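Flagellar protein FlgA (Thermotoga maritima, PDB 3FRN) probably acts as a periplasmic chaperone that assists formation of the P ring of the flagellar basal body. Local coordinates at residues G16-F19 against L20-T24; R47-L50 against R51-P55; F80-I83 against G84-E88; D156-K159 against E160-R164; E176-D180 against V181-V185. All coordinates share one frame; numbering follows the deposited sequence.

Interaction 1. Residues G16-F19 against L20-T24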
loop_
_atom_site.group_PDB
_atom_site.type_symbol
_atom_site.label_atom_id
_atom_site.label_comp_id
_atom_site.label_asym_id
_atom_site.label_seq_id
_atom_site.Cartn_x
_atom_site.Cartn_y
_atom_site.Cartn_z
ATOM N N GLY A 16 29.421 7.733 -3.073
ATOM C CA GLY A 16 30.383 8.393 -2.204
ATOM C C GLY A 16 29.807 8.734 -0.854
ATOM O O GLY A 16 29.075 7.946 -0.267
ATOM N N VAL A 17 30.151 9.909 -0.345
ATOM C CA VAL A 17 29.610 10.353 0.929
ATOM C C VAL A 17 28.830 11.631 0.671
ATOM O O VAL A 17 29.335 12.534 0.019
ATOM C CB VAL A 17 30.728 10.594 1.980
ATOM C CG1 VAL A 17 30.186 11.329 3.184
ATOM C CG2 VAL A 17 31.366 9.281 2.410
ATOM N N LEU A 18 27.595 11.687 1.159
ATOM C CA LEU A 18 26.760 12.880 1.028
ATOM C C LEU A 18 26.983 13.827 2.196
ATOM O O LEU A 18 27.007 13.402 3.348
ATOM C CB LEU A 18 25.282 12.497 0.961
ATOM C CG LEU A 18 24.211 13.592 0.997
ATOM C CD1 LEU A 18 23.984 14.180 -0.380
ATOM C CD2 LEU A 18 22.929 13.005 1.532
ATOM N N PHE A 19 27.143 15.111 1.881
ATOM C CA PHE A 19 27.311 16.148 2.884
ATOM C C PHE A 19 26.164 17.134 2.800
ATOM O O PHE A 19 25.583 17.321 1.733
ATOM C CB PHE A 19 28.622 16.903 2.666
ATOM C CG PHE A 19 29.850 16.050 2.789
ATOM C CD1 PHE A 19 30.391 15.764 4.035
ATOM C CD2 PHE A 19 30.482 15.555 1.657
ATOM C CE1 PHE A 19 31.533 14.986 4.153
ATOM C CE2 PHE A 19 31.629 14.782 1.766
ATOM C CZ PHE A 19 32.155 14.497 3.018
ATOM N N LEU A 20 25.867 17.778 3.927
ATOM C CA LEU A 20 24.814 18.789 4.022
ATOM C C LEU A 20 24.830 19.820 2.882
ATOM O O LEU A 20 23.776 20.148 2.340
ATOM C CB LEU A 20 24.893 19.496 5.378
ATOM C CG LEU A 20 23.836 20.543 5.726
ATOM C CD1 LEU A 20 22.445 19.924 5.798
ATOM C CD2 LEU A 20 24.201 21.205 7.035
ATOM N N ASP A 21 26.019 20.305 2.515
ATOM C CA ASP A 21 26.185 21.270 1.418
ATOM C C ASP A 21 25.550 20.814 0.104
ATOM O O ASP A 21 25.092 21.645 -0.689
ATOM C CB ASP A 21 27.667 21.568 1.176
ATOM C CG ASP A 21 27.885 22.703 0.180
ATOM O OD1 ASP A 21 28.608 22.485 -0.816
ATOM O OD2 ASP A 21 27.327 23.807 0.381
ATOM N N ASP A 22 25.532 19.499 -0.115
ATOM C CA ASP A 22 24.960 18.898 -1.322
ATOM C C ASP A 22 23.443 19.065 -1.410
ATOM O O ASP A 22 22.897 19.182 -2.509
ATOM C CB ASP A 22 25.318 17.407 -1.411
ATOM C CG ASP A 22 26.815 17.163 -1.479
ATOM O OD1 ASP A 22 27.521 17.976 -2.112
ATOM O OD2 ASP A 22 27.287 16.153 -0.910
ATOM N N ILE A 23 22.769 19.088 -0.260
ATOM C CA ILE A 23 21.307 19.203 -0.237
ATOM C C ILE A 23 20.769 20.553 0.239
ATOM O O ILE A 23 19.594 20.660 0.588
ATOM C CB ILE A 23 20.650 18.084 0.601
ATOM C CG1 ILE A 23 21.079 18.185 2.065
ATOM C CG2 ILE A 23 20.978 16.719 0.023
ATOM C CD1 ILE A 23 20.648 17.015 2.892
ATOM N N THR A 24 21.621 21.574 0.264
ATOM C CA THR A 24 21.176 22.925 0.605
ATOM C C THR A 24 21.415 23.890 -0.553
ATOM O O THR A 24 22.326 23.693 -1.357
ATOM C CB THR A 24 21.851 23.479 1.892
ATOM O OG1 THR A 24 23.277 23.358 1.792
ATOM C CG2 THR A 24 21.361 22.727 3.122
#

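Interaction 2. Residues R47-L50 against R51-P55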
loop_
_atom_site.group_PDB
_atom_site.type_symbol
_atom_site.label_atom_id
_atom_site.label_comp_id
_atom_site.label_asym_id
_atom_site.label_seq_id
_atom_site.Cartn_x
_atom_site.Cartn_y
_atom_site.Cartn_z
ATOM N N ARG A 47 13.651 15.119 7.768
ATOM C CA ARG A 47 13.828 16.106 8.827
ATOM C C ARG A 47 14.299 15.450 10.112
ATOM O O ARG A 47 15.023 16.066 10.900
ATOM C CB ARG A 47 12.518 16.846 9.104
ATOM C CG ARG A 47 11.961 17.597 7.922
ATOM C CD ARG A 47 12.977 18.577 7.392
ATOM N NE ARG A 47 12.468 19.299 6.235
ATOM C CZ ARG A 47 12.000 20.538 6.268
ATOM N NH1 ARG A 47 11.563 21.104 5.153
ATOM N NH2 ARG A 47 11.966 21.209 7.410
ATOM N N ASP A 48 13.864 14.210 10.324
ATOM C CA ASP A 48 14.270 13.426 11.490
ATOM C C ASP A 48 15.755 13.059 11.419
ATOM O O ASP A 48 16.424 12.971 12.446
ATOM C CB ASP A 48 13.410 12.169 11.618
ATOM C CG ASP A 48 13.328 11.649 13.050
ATOM O OD1 ASP A 48 13.140 10.422 13.208
ATOM O OD2 ASP A 48 13.436 12.455 14.010
ATOM N N LEU A 49 16.263 12.847 10.207
ATOM C CA LEU A 49 17.697 12.655 10.002
ATOM C C LEU A 49 18.446 13.949 10.305
ATOM O O LEU A 49 19.471 13.942 10.999
ATOM C CB LEU A 49 17.994 12.198 8.569
ATOM C CG LEU A 49 19.430 11.718 8.330
ATOM C CD1 LEU A 49 19.726 10.475 9.163
ATOM C CD2 LEU A 49 19.693 11.453 6.868
ATOM N N LEU A 50 17.910 15.062 9.812
ATOM C CA LEU A 50 18.558 16.354 9.988
ATOM C C LEU A 50 18.520 16.831 11.431
ATOM O O LEU A 50 19.459 17.481 11.883
ATOM C CB LEU A 50 17.973 17.400 9.032
ATOM C CG LEU A 50 18.283 17.171 7.541
ATOM C CD1 LEU A 50 17.385 18.022 6.635
ATOM C CD2 LEU A 50 19.763 17.421 7.229
ATOM N N ARG A 51 17.454 16.491 12.156
ATOM C CA ARG A 51 17.337 16.841 13.582
ATOM C C ARG A 51 18.374 16.064 14.399
ATOM O O ARG A 51 18.878 16.556 15.404
ATOM C CB ARG A 51 15.912 16.570 14.102
ATOM C CG ARG A 51 15.673 16.946 15.579
ATOM C CD ARG A 51 14.331 16.387 16.096
ATOM N NE ARG A 51 14.146 16.583 17.560
ATOM C CZ ARG A 51 13.153 16.030 18.281
ATOM N NH1 ARG A 51 12.250 15.241 17.680
ATOM N NH2 ARG A 51 13.060 16.257 19.607
ATOM N N THR A 52 18.700 14.853 13.946
ATOM C CA THR A 52 19.698 14.008 14.601
ATOM C C THR A 52 21.126 14.471 14.316
ATOM O O THR A 52 21.933 14.619 15.241
ATOM C CB THR A 52 19.568 12.536 14.160
ATOM O OG1 THR A 52 18.188 12.161 14.136
ATOM C CG2 THR A 52 20.322 11.619 15.121
ATOM N N LYS A 53 21.431 14.688 13.039
ATOM C CA LYS A 53 22.773 15.069 12.608
ATOM C C LYS A 53 23.095 16.512 12.968
ATOM O O LYS A 53 24.127 16.791 13.584
ATOM C CB LYS A 53 22.936 14.857 11.099
ATOM C CG LYS A 53 22.763 13.419 10.640
ATOM C CD LYS A 53 23.983 12.560 10.913
ATOM C CE LYS A 53 23.948 11.298 10.050
ATOM N NZ LYS A 53 25.046 10.370 10.424
ATOM N N PHE A 54 22.203 17.427 12.597
ATOM C CA PHE A 54 22.388 18.847 12.914
ATOM C C PHE A 54 21.205 19.408 13.705
ATOM O O PHE A 54 20.338 20.071 13.133
ATOM C CB PHE A 54 22.592 19.663 11.631
ATOM C CG PHE A 54 23.386 18.948 10.575
ATOM C CD1 PHE A 54 24.773 18.915 10.636
ATOM C CD2 PHE A 54 22.744 18.305 9.518
ATOM C CE1 PHE A 54 25.511 18.256 9.667
ATOM C CE2 PHE A 54 23.471 17.638 8.542
ATOM C CZ PHE A 54 24.857 17.614 8.613
ATOM N N PRO A 55 21.163 19.150 15.025
ATOM C CA PRO A 55 20.070 19.649 15.862
ATOM C C PRO A 55 20.164 21.148 16.136
ATOM O O PRO A 55 19.217 21.741 16.655
ATOM C CB PRO A 55 20.261 18.876 17.167
ATOM C CG PRO A 55 21.716 18.599 17.224
ATOM C CD PRO A 55 22.132 18.360 15.806
#

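Interaction 3. Residues F80-I83 against G84-E88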
loop_
_atom_site.group_PDB
_atom_site.type_symbol
_atom_site.label_atom_id
_atom_site.label_comp_id
_atom_site.label_asym_id
_atom_site.label_seq_id
_atom_site.Cartn_x
_atom_site.Cartn_y
_atom_site.Cartn_z
ATOM N N PHE A 80 16.629 -5.094 -3.988
ATOM C CA PHE A 80 15.173 -5.164 -4.189
ATOM C C PHE A 80 14.609 -6.587 -4.213
ATOM O O PHE A 80 13.540 -6.848 -3.638
ATOM C CB PHE A 80 14.753 -4.407 -5.457
ATOM C CG PHE A 80 14.478 -2.933 -5.231
ATOM C CD1 PHE A 80 15.482 -2.076 -4.787
ATOM C CD2 PHE A 80 13.217 -2.406 -5.478
ATOM C CE1 PHE A 80 15.235 -0.720 -4.583
ATOM C CE2 PHE A 80 12.960 -1.053 -5.275
ATOM C CZ PHE A 80 13.977 -0.209 -4.830
ATOM N N GLU A 81 15.312 -7.498 -4.888
ATOM C CA GLU A 81 14.938 -8.907 -4.864
ATOM C C GLU A 81 14.891 -9.439 -3.432
ATOM O O GLU A 81 13.969 -10.169 -3.064
ATOM C CB GLU A 81 15.886 -9.752 -5.730
ATOM C CG GLU A 81 15.588 -9.693 -7.227
ATOM C CD GLU A 81 16.577 -10.499 -8.068
ATOM O OE1 GLU A 81 17.775 -10.574 -7.703
ATOM O OE2 GLU A 81 16.155 -11.057 -9.104
ATOM N N GLU A 82 15.879 -9.050 -2.632
ATOM C CA GLU A 82 15.987 -9.473 -1.239
ATOM C C GLU A 82 14.901 -8.879 -0.338
ATOM O O GLU A 82 14.318 -9.602 0.480
ATOM C CB GLU A 82 17.389 -9.166 -0.692
ATOM C CG GLU A 82 17.673 -9.674 0.723
ATOM C CD GLU A 82 17.420 -11.153 0.902
ATOM O OE1 GLU A 82 17.793 -11.933 -0.004
ATOM O OE2 GLU A 82 16.854 -11.529 1.957
ATOM N N ILE A 83 14.633 -7.577 -0.477
ATOM C CA ILE A 83 13.535 -6.943 0.264
ATOM C C ILE A 83 12.231 -7.679 -0.051
ATOM O O ILE A 83 11.501 -8.087 0.861
ATOM C CB ILE A 83 13.391 -5.416 -0.051
ATOM C CG1 ILE A 83 14.599 -4.630 0.449
ATOM C CG2 ILE A 83 12.158 -4.847 0.619
ATOM C CD1 ILE A 83 14.748 -3.200 -0.183
ATOM N N GLY A 84 11.969 -7.874 -1.345
ATOM C CA GLY A 84 10.795 -8.616 -1.825
ATOM C C GLY A 84 10.538 -9.923 -1.100
ATOM O O GLY A 84 9.389 -10.247 -0.781
ATOM N N LYS A 85 11.611 -10.657 -0.813
ATOM C CA LYS A 85 11.515 -11.936 -0.104
ATOM C C LYS A 85 11.196 -11.774 1.383
ATOM O O LYS A 85 10.348 -12.484 1.911
ATOM C CB LYS A 85 12.790 -12.770 -0.286
ATOM C CG LYS A 85 13.037 -13.222 -1.719
ATOM C CD LYS A 85 14.399 -13.881 -1.873
ATOM C CE LYS A 85 14.883 -13.840 -3.324
ATOM N NZ LYS A 85 15.494 -12.523 -3.707
ATOM N N LYS A 86 11.863 -10.842 2.056
ATOM C CA LYS A 86 11.641 -10.645 3.488
ATOM C C LYS A 86 10.391 -9.829 3.796
ATOM O O LYS A 86 9.756 -10.041 4.826
ATOM C CB LYS A 86 12.861 -10.010 4.159
ATOM C CG LYS A 86 14.068 -10.935 4.262
ATOM C CD LYS A 86 13.791 -12.126 5.171
ATOM C CE LYS A 86 14.890 -13.169 5.055
ATOM N NZ LYS A 86 14.576 -14.385 5.857
ATOM N N ALA A 87 10.037 -8.904 2.906
ATOM C CA ALA A 87 8.862 -8.053 3.111
ATOM C C ALA A 87 7.543 -8.742 2.764
ATOM O O ALA A 87 6.527 -8.466 3.396
ATOM C CB ALA A 87 8.997 -6.746 2.334
ATOM N N GLU A 88 7.592 -9.628 1.766
ATOM C CA GLU A 88 6.437 -10.321 1.158
ATOM C C GLU A 88 5.913 -9.597 -0.096
ATOM O O GLU A 88 5.100 -10.143 -0.847
ATOM C CB GLU A 88 5.308 -10.621 2.169
ATOM C CG GLU A 88 4.091 -9.672 2.142
ATOM C CD GLU A 88 3.312 -9.667 3.450
ATOM O OE1 GLU A 88 2.135 -10.089 3.452
ATOM O OE2 GLU A 88 3.880 -9.246 4.482
#

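Interaction 4. Residues D156-K159 against E160-R164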
loop_
_atom_site.group_PDB
_atom_site.type_symbol
_atom_site.label_atom_id
_atom_site.label_comp_id
_atom_site.label_asym_id
_atom_site.label_seq_id
_atom_site.Cartn_x
_atom_site.Cartn_y
_atom_site.Cartn_z
ATOM N N ASP A 156 -26.297 0.323 1.680
ATOM C CA ASP A 156 -26.255 1.077 0.430
ATOM C C ASP A 156 -25.468 0.346 -0.662
ATOM O O ASP A 156 -24.405 -0.190 -0.406
ATOM C CB ASP A 156 -25.674 2.479 0.659
ATOM C CG ASP A 156 -26.680 3.439 1.293
ATOM O OD1 ASP A 156 -27.863 3.050 1.458
ATOM O OD2 ASP A 156 -26.289 4.586 1.624
ATOM N N VAL A 157 -26.013 0.314 -1.873
ATOM C CA VAL A 157 -25.278 -0.161 -3.046
ATOM C C VAL A 157 -24.329 0.937 -3.513
ATOM O O VAL A 157 -24.739 2.084 -3.665
ATOM C CB VAL A 157 -26.242 -0.551 -4.209
ATOM C CG1 VAL A 157 -25.499 -0.718 -5.544
ATOM C CG2 VAL A 157 -27.015 -1.812 -3.867
ATOM N N ILE A 158 -23.064 0.590 -3.729
ATOM C CA ILE A 158 -22.106 1.526 -4.309
ATOM C C ILE A 158 -22.373 1.693 -5.803
ATOM O O ILE A 158 -22.439 0.710 -6.541
ATOM C CB ILE A 158 -20.642 1.049 -4.136
ATOM C CG1 ILE A 158 -20.376 0.531 -2.710
ATOM C CG2 ILE A 158 -19.654 2.144 -4.573
ATOM C CD1 ILE A 158 -20.201 1.595 -1.669
ATOM N N LYS A 159 -22.533 2.939 -6.240
ATOM C CA LYS A 159 -22.613 3.252 -7.665
ATOM C C LYS A 159 -21.488 4.198 -8.075
ATOM O O LYS A 159 -20.809 4.767 -7.217
ATOM C CB LYS A 159 -23.988 3.813 -8.055
ATOM C CG LYS A 159 -24.630 4.789 -7.071
ATOM C CD LYS A 159 -25.641 4.092 -6.157
ATOM C CE LYS A 159 -26.905 4.919 -5.956
ATOM N NZ LYS A 159 -26.645 6.366 -5.708
ATOM N N GLU A 160 -21.292 4.356 -9.383
ATOM C CA GLU A 160 -20.176 5.142 -9.935
ATOM C C GLU A 160 -20.125 6.579 -9.418
ATOM O O GLU A 160 -19.065 7.197 -9.383
ATOM C CB GLU A 160 -20.227 5.146 -11.465
ATOM C CG GLU A 160 -20.318 3.760 -12.086
ATOM C CD GLU A 160 -20.048 3.754 -13.582
ATOM O OE1 GLU A 160 -19.168 2.977 -14.015
ATOM O OE2 GLU A 160 -20.711 4.519 -14.324
ATOM N N GLU A 161 -21.280 7.092 -9.001
ATOM C CA GLU A 161 -21.402 8.449 -8.483
ATOM C C GLU A 161 -20.892 8.582 -7.050
ATOM O O GLU A 161 -20.644 9.689 -6.572
ATOM C CB GLU A 161 -22.863 8.903 -8.553
ATOM C CG GLU A 161 -23.033 10.361 -8.935
ATOM C CD GLU A 161 -22.656 10.635 -10.384
ATOM O OE1 GLU A 161 -22.183 11.755 -10.678
ATOM O OE2 GLU A 161 -22.832 9.731 -11.233
ATOM N N ASP A 162 -20.745 7.453 -6.365
ATOM C CA ASP A 162 -20.345 7.468 -4.968
ATOM C C ASP A 162 -18.829 7.543 -4.828
ATOM O O ASP A 162 -18.312 7.948 -3.785
ATOM C CB ASP A 162 -20.882 6.229 -4.239
ATOM C CG ASP A 162 -22.400 6.068 -4.367
ATOM O OD1 ASP A 162 -23.074 6.982 -4.895
ATOM O OD2 ASP A 162 -22.922 5.018 -3.933
ATOM N N VAL A 163 -18.114 7.149 -5.876
ATOM C CA VAL A 163 -16.672 6.955 -5.760
ATOM C C VAL A 163 -15.835 7.708 -6.791
ATOM O O VAL A 163 -16.269 7.947 -7.924
ATOM C CB VAL A 163 -16.285 5.444 -5.768
ATOM C CG1 VAL A 163 -16.805 4.739 -4.517
ATOM C CG2 VAL A 163 -16.790 4.748 -7.026
ATOM N N ARG A 164 -14.636 8.095 -6.370
ATOM C CA ARG A 164 -13.625 8.616 -7.272
ATOM C C ARG A 164 -12.312 7.873 -7.034
ATOM O O ARG A 164 -12.201 7.059 -6.116
ATOM C CB ARG A 164 -13.435 10.126 -7.081
ATOM C CG ARG A 164 -12.854 10.514 -5.733
ATOM C CD ARG A 164 -12.521 11.990 -5.650
ATOM N NE ARG A 164 -12.216 12.361 -4.271
ATOM C CZ ARG A 164 -13.103 12.849 -3.408
ATOM N NH1 ARG A 164 -14.358 13.053 -3.785
ATOM N NH2 ARG A 164 -12.733 13.145 -2.170
#

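Interaction 5. Residues E176-D180 against V181-V185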
loop_
_atom_site.group_PDB
_atom_site.type_symbol
_atom_site.label_atom_id
_atom_site.label_comp_id
_atom_site.label_asym_id
_atom_site.label_seq_id
_atom_site.Cartn_x
_atom_site.Cartn_y
_atom_site.Cartn_z
ATOM N N GLU A 176 -7.415 -4.257 2.406
ATOM C CA GLU A 176 -7.094 -4.329 0.987
ATOM C C GLU A 176 -7.945 -3.321 0.199
ATOM O O GLU A 176 -9.166 -3.422 0.170
ATOM C CB GLU A 176 -7.333 -5.760 0.491
ATOM C CG GLU A 176 -6.986 -6.029 -0.967
ATOM C CD GLU A 176 -7.488 -7.392 -1.445
ATOM O OE1 GLU A 176 -8.671 -7.725 -1.188
ATOM O OE2 GLU A 176 -6.699 -8.133 -2.082
ATOM N N PRO A 177 -7.298 -2.343 -0.452
ATOM C CA PRO A 177 -8.042 -1.338 -1.209
ATOM C C PRO A 177 -8.506 -1.829 -2.586
ATOM O O PRO A 177 -8.193 -2.956 -2.991
ATOM C CB PRO A 177 -7.025 -0.210 -1.370
ATOM C CG PRO A 177 -5.693 -0.904 -1.368
ATOM C CD PRO A 177 -5.839 -2.130 -0.510
ATOM N N PHE A 178 -9.251 -0.981 -3.291
ATOM C CA PHE A 178 -9.682 -1.262 -4.665
ATOM C C PHE A 178 -8.977 -0.328 -5.640
ATOM O O PHE A 178 -8.737 0.831 -5.328
ATOM C CB PHE A 178 -11.199 -1.100 -4.807
ATOM C CG PHE A 178 -11.994 -2.044 -3.953
ATOM C CD1 PHE A 178 -12.238 -3.338 -4.375
ATOM C CD2 PHE A 178 -12.493 -1.633 -2.724
ATOM C CE1 PHE A 178 -12.969 -4.209 -3.586
ATOM C CE2 PHE A 178 -13.216 -2.499 -1.926
ATOM C CZ PHE A 178 -13.458 -3.780 -2.357
ATOM N N PHE A 179 -8.659 -0.830 -6.824
ATOM C CA PHE A 179 -7.838 -0.071 -7.768
ATOM C C PHE A 179 -8.637 0.354 -8.992
ATOM O O PHE A 179 -8.091 0.902 -9.950
ATOM C CB PHE A 179 -6.595 -0.886 -8.155
ATOM C CG PHE A 179 -5.834 -1.416 -6.968
ATOM C CD1 PHE A 179 -4.991 -0.586 -6.240
ATOM C CD2 PHE A 179 -5.986 -2.731 -6.558
ATOM C CE1 PHE A 179 -4.301 -1.064 -5.137
ATOM C CE2 PHE A 179 -5.300 -3.213 -5.451
ATOM C CZ PHE A 179 -4.458 -2.378 -4.741
ATOM N N ASP A 180 -9.943 0.112 -8.931
ATOM C CA ASP A 180 -10.839 0.356 -10.047
ATOM C C ASP A 180 -12.256 0.525 -9.523
ATOM O O ASP A 180 -12.688 -0.201 -8.626
ATOM C CB ASP A 180 -10.785 -0.815 -11.031
ATOM C CG ASP A 180 -11.116 -0.405 -12.453
ATOM O OD1 ASP A 180 -11.007 0.799 -12.776
ATOM O OD2 ASP A 180 -11.474 -1.294 -13.255
ATOM N N VAL A 181 -12.972 1.494 -10.080
ATOM C CA VAL A 181 -14.380 1.704 -9.763
ATOM C C VAL A 181 -15.170 0.430 -10.094
ATOM O O VAL A 181 -16.047 0.009 -9.332
ATOM C CB VAL A 181 -14.928 2.949 -10.519
ATOM C CG1 VAL A 181 -16.446 2.994 -10.514
ATOM C CG2 VAL A 181 -14.364 4.223 -9.908
ATOM N N SER A 182 -14.803 -0.203 -11.207
ATOM C CA SER A 182 -15.409 -1.448 -11.671
ATOM C C SER A 182 -15.326 -2.615 -10.674
ATOM O O SER A 182 -16.091 -3.578 -10.776
ATOM C CB SER A 182 -14.780 -1.857 -13.000
ATOM O OG SER A 182 -15.207 -3.149 -13.380
ATOM N N GLU A 183 -14.399 -2.525 -9.722
ATOM C CA GLU A 183 -14.260 -3.547 -8.687
ATOM C C GLU A 183 -15.272 -3.373 -7.557
ATOM O O GLU A 183 -15.594 -4.335 -6.861
ATOM C CB GLU A 183 -12.855 -3.528 -8.091
ATOM C CG GLU A 183 -11.746 -3.903 -9.047
ATOM C CD GLU A 183 -10.358 -3.651 -8.467
ATOM O OE1 GLU A 183 -9.435 -3.351 -9.250
ATOM O OE2 GLU A 183 -10.186 -3.748 -7.231
ATOM N N VAL A 184 -15.768 -2.151 -7.375
ATOM C CA VAL A 184 -16.619 -1.832 -6.227
ATOM C C VAL A 184 -18.091 -1.569 -6.563
ATOM O O VAL A 184 -18.951 -1.727 -5.699
ATOM C CB VAL A 184 -16.092 -0.623 -5.433
ATOM C CG1 VAL A 184 -16.199 -0.898 -3.952
ATOM C CG2 VAL A 184 -14.654 -0.337 -5.789
ATOM N N VAL A 185 -18.387 -1.149 -7.794
ATOM C CA VAL A 185 -19.784 -0.882 -8.173
ATOM C C VAL A 185 -20.638 -2.147 -8.130
ATOM O O VAL A 185 -20.259 -3.187 -8.677
ATOM C CB VAL A 185 -19.937 -0.177 -9.551
ATOM C CG1 VAL A 185 -19.590 1.290 -9.424
ATOM C CG2 VAL A 185 -19.097 -0.862 -10.637
#

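Interaction 1. Residues G16-F19 against L20-T24
Phe19 and Asp22 grip each other twice across the turn that follows strand 16-18. The backbone N of Phe19 donates to OD2 of Asp22 at 3.0 Å with an almost straight N-H (171°), meeting the carboxylate from above its plane. In return Asp22 N binds Phe19 O at 2.9 Å. With its CG anti to the carbonyl carbon (chi1 -61°), Asp22 folds back beside its own backbone N, alongside the Phe19 side chain, and OD2 lies at the ring's edge. The backbone bond closes a short 3-10 turn, 20-22, by which the chain of the FlgA N-terminal domain leaves the strand, and the carboxylate ties it back to Phe19. Leu18 slides past Asp22 in the opposite direction; its CD1 rests 3.6 Å from Asp22 CB and 4.0 Å from Ile23 CG2, within a buried group that includes Leu11, Met35 and Ile67. With an alanine here the carboxylate is gone, which is likely to leave the Phe19 amide without this acceptor and the turn held less firmly to the strand end.

Interaction 2. Residues R47-L50 against R51-P55
Leu50 and Phe54, one helical turn apart, pack with the leucine branch against the rim of the aromatic ring. CD2 of Leu50 lies in the ring plane, 3.9 Å from Phe54 CD2 and equally near CE2, so Leu50 meets the ring at its edge, while Lys53 CB lies over one face toward the rim. Leu50 has CG anti to its carbonyl carbon (chi1 -68°), which carries the isobutyl group along the side of the helix that faces the protein interior. Behind this pair the backbone bond from Phe54 N to Leu50 O, 2.8 Å, closes the last turn of helix 47-53, and Phe54 is the first residue to depart from helical angles. On the exposed side Thr52 turns its hydroxyl back: OG1 donates to Asp48 O at 2.6 Å, arriving nearly in line with the carbonyl bond (161°), and shares that oxygen with its own backbone N, which is only weakly bonded. Lys53 has CG anti to its carbonyl carbon, which puts it 3.4 Å from Leu49 O, beside the straight backbone bond Lys53 N to Leu49 O; the chain then bends at its second torsion. Its amino group ends in a weak bond to Asn33 O. The inner face of the helix lies on strand 58-60: Leu50, Phe54 and Arg47 all touch Phe59, and Phe54 also meets Leu34 in the loop before strand 35-37.

Interaction 3. Residues F80-I83 against G84-E88
Ile83 and Ala87 form the inward side of a one-turn contact within helix 74-87, largely at the surface, in the HotDog-like domain of FlgA, where this helix packs on an antiparallel sheet. CG2 of Ile83 is 4.1 Å from Ala87 CB, and the methyl of Ala87 also sits 3.2 Å from Ile83 O. The backbone bond from Ala87 N to the same oxygen is short, 2.6 Å, and the donor approaches almost directly in line with the carbonyl. Elsewhere on the helix the side-chain contacts are made by charged residues. Lys85 keeps CG anti to its carbonyl carbon, runs back over the preceding turn and curls at its last torsion (chi4 81°), which brings NZ to 2.9 Å from Glu81 O for a weak hydrogen bond. That carbonyl also receives Lys85 N. The ammonium stays 4.4 Å from Glu82 OE1, opposite in charge but too distant for a salt bridge. Glu82 and Lys86 lie side by side and point the same way, with OE2 of the glutamate 3.7 Å from CG of the lysine, so the carboxylate meets the aliphatic stem more closely than the amine. Beneath the helix runs the sheet: Ile83 rests on Met137, Leu139 and Val124, Ala87 on Leu139 and Phe122, while Glu82 and Lys86 lean over Val114 of strand 111-118.

Interaction 4. Residues D156-K159 against E160-R164
Lys159 lays its aliphatic stem across the carboxylate of Asp162, crossing it obliquely. CG is 3.5 Å from Asp162 OD1 and CD 3.6 Å from OD2. The stem leaves between the backbone N and the carbonyl carbon (chi1 40°) and bends at each later torsion, so NZ curls round to 3.7 Å from OD1, a long salt bridge to an oxygen that has no hydrogen-bond partner in the model. The stronger grip comes from the backbone. Lys159 N donates to Asp162 OD2 at 3.1 Å, straight along its N-H but from far above the carboxylate plane (74°), and Asp162 N binds Lys159 O at 2.8 Å. With the carboxylate removed, an alanine in place of Asp162 would probably leave both the Lys159 amide and its ammonium without this mate, and the lysine chain free to turn. On the inner side CG2 of Ile158 meets CG1 of Val163 at 3.9 Å, their side chains at about a right angle, with Val163 continuing onto Leu148 and Leu199. The turn thus feeds the chain into strand 163-169; its Val-Ile-Lys-Glu-Glu-Asp-Val sequence is consistent with the SAF domain of FlgA, in which this turn lies.

Interaction 5. Residues E176-D180 against V181-V185
Glu183 N donates to Asp180 O at 3.1 Å, approaching from well above the carbonyl plane. The glutamate side chain then reaches back along the chain, extended beyond CG, and OE2 takes a weak hydrogen bond from Phe179 N at 3.3 Å. The same oxygen lies at the edge of the Phe178 ring, in its plane and 3.5 Å from CD1, while OE1 touches Asp180 CB at 3.4 Å. The carboxylate therefore spans the bend before the weakly bonded helix 181-184, whose Val181 O receives both Val184 N and Val185 N. Further in, Val184 packs on Phe178 through two methyls. CG1 stands over one face of the ring, 4.1 Å from its centroid and 18° off the normal, in a CH-pi contact, and CG2 is 3.7 Å from Phe178 CG. Both residues press on Val146 of strand 132-148; Phe178 is also bonded to it through the backbone, and Val184 reaches Leu199 in a later loop.

How the interactions relate
Interactions 1 and 2 share the N-terminal region and touch, Leu20 CD1 lying 3.7 Å from Phe54 CE2, so a strand-end turn and a short helix feed one apolar cluster. Interactions 4 and 5 are likewise neighbours in the SAF region, where Val163 CG2 meets Val181 CG2 at 3.8 Å. Interaction 3 stands apart, its nearest atoms about 11 Å from interaction 5, and is the most surface-like. Interactions 1 and 4 repeat one device, an aspartate bonding to the backbone N three residues earlier; in 5 a longer glutamate reaches four residues back, and weakly. Interactions 2 and 3 depend instead on regular helical bonds, with apolar side chains inward and charge outward.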